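Side-chain contact in putative uncharacterized protein (Ustilago maydis, PDB 4GNX), which probably serves as the small OB-fold subunit of the trimeric replication protein A, which binds single-stranded DNA: residues A[97-100]-A[101-105]. Numbering follows the deposited sequence.
Sequences ENVV and QISAA
Q101 N bonds to E97 O, and the same i to i+4 step recurs along the chain, from I102 N to N98 O, S103 N to V99 O and A104 N to V100 O, all four between 2.8 and 3.0 Å. Residues 97-100 and 101-104 are thus successive turns of helix 93-104, and A105 lies just past its end.

S103 adds a second bond within the helix. With its hydroxyl turned beside its own backbone N (chi1 -53°), OG folds back onto V99 O at 2.6 Å, from above the carbonyl plane. V99 O therefore takes two donors, N and OG of S103, which come from opposite faces of the carbonyl plane. CG1 of V99 lies 3.7 Å from the same OG, and R124 of another subunit also bonds to that hydroxyl. E97 bends at chi2 (52°), bringing OE2 within 3.8 Å of Q101 CG; its carboxylate and the Q101 amide are inclined by 35°, while OE1 bonds to S40. I102 lays CG1 and CD1 alongside N98 O. The N98 amide is held by T94 O and, through OD1, by R441 of a further subunit.

V99 and V100 pack on L7 of the barrel, while I102 meets L125 and I440 of the two partner subunits. Such a C-terminal helix following an OB fold is characteristic of replication protein A, whose three subunits assemble through a three-helix bundle.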
# COMPACT_ATOMS: atom_id res chain seq x y z
N GLU A 97 -4.28 16.85 1.00
CA GLU A 97 -4.95 17.39 -0.16
C GLU A 97 -5.68 16.25 -0.85
O GLU A 97 -6.85 16.38 -1.25
CB GLU A 97 -3.98 18.10 -1.08
CG GLU A 97 -4.61 18.68 -2.36
CD GLU A 97 -5.83 19.57 -2.12
OE1 GLU A 97 -5.90 20.27 -1.08
OE2 GLU A 97 -6.74 19.58 -3.00
N ASN A 98 -4.99 15.12 -0.92
CA ASN A 98 -5.49 13.96 -1.60
C ASN A 98 -6.69 13.34 -0.93
O ASN A 98 -7.62 12.87 -1.59
CB ASN A 98 -4.37 12.96 -1.73
CG ASN A 98 -3.47 13.27 -2.90
OD1 ASN A 98 -3.87 13.13 -4.05
ND2 ASN A 98 -2.25 13.72 -2.62
N VAL A 99 -6.66 13.34 0.39
CA VAL A 99 -7.76 12.82 1.14
C VAL A 99 -8.97 13.72 0.94
O VAL A 99 -10.09 13.24 0.80
CB VAL A 99 -7.37 12.71 2.60
CG1 VAL A 99 -8.57 12.35 3.48
CG2 VAL A 99 -6.26 11.67 2.70
N VAL A 100 -8.74 15.03 0.87
CA VAL A 100 -9.85 15.95 0.61
C VAL A 100 -10.51 15.59 -0.71
O VAL A 100 -11.71 15.29 -0.75
CB VAL A 100 -9.43 17.41 0.60
CG1 VAL A 100 -10.50 18.26 -0.09
CG2 VAL A 100 -9.20 17.87 2.02
N GLN A 101 -9.71 15.59 -1.77
CA GLN A 101 -10.21 15.29 -3.08
C GLN A 101 -10.93 13.94 -3.12
O GLN A 101 -12.03 13.85 -3.69
CB GLN A 101 -9.05 15.30 -4.05
CG GLN A 101 -8.62 16.66 -4.54
CD GLN A 101 -7.75 16.52 -5.78
OE1 GLN A 101 -6.51 16.41 -5.68
NE2 GLN A 101 -8.38 16.47 -6.97
N ILE A 102 -10.32 12.91 -2.53
CA ILE A 102 -10.86 11.54 -2.60
C ILE A 102 -12.16 11.44 -1.81
O ILE A 102 -13.11 10.79 -2.26
CB ILE A 102 -9.86 10.49 -2.07
CG1 ILE A 102 -8.72 10.30 -3.06
CG2 ILE A 102 -10.52 9.14 -1.94
CD1 ILE A 102 -7.48 9.61 -2.50
N SER A 103 -12.18 12.07 -0.64
CA SER A 103 -13.39 12.11 0.18
C SER A 103 -14.53 12.79 -0.55
O SER A 103 -15.68 12.34 -0.44
CB SER A 103 -13.15 12.79 1.53
OG SER A 103 -12.05 12.22 2.24
N ALA A 104 -14.24 13.84 -1.32
CA ALA A 104 -15.27 14.47 -2.12
C ALA A 104 -15.83 13.50 -3.16
O ALA A 104 -17.01 13.58 -3.53
CB ALA A 104 -14.72 15.73 -2.78
N ALA A 105 -15.02 12.55 -3.61
CA ALA A 105 -15.43 11.61 -4.66
C ALA A 105 -16.14 10.39 -4.14
O ALA A 105 -16.46 9.52 -4.92
CB ALA A 105 -14.23 11.18 -5.47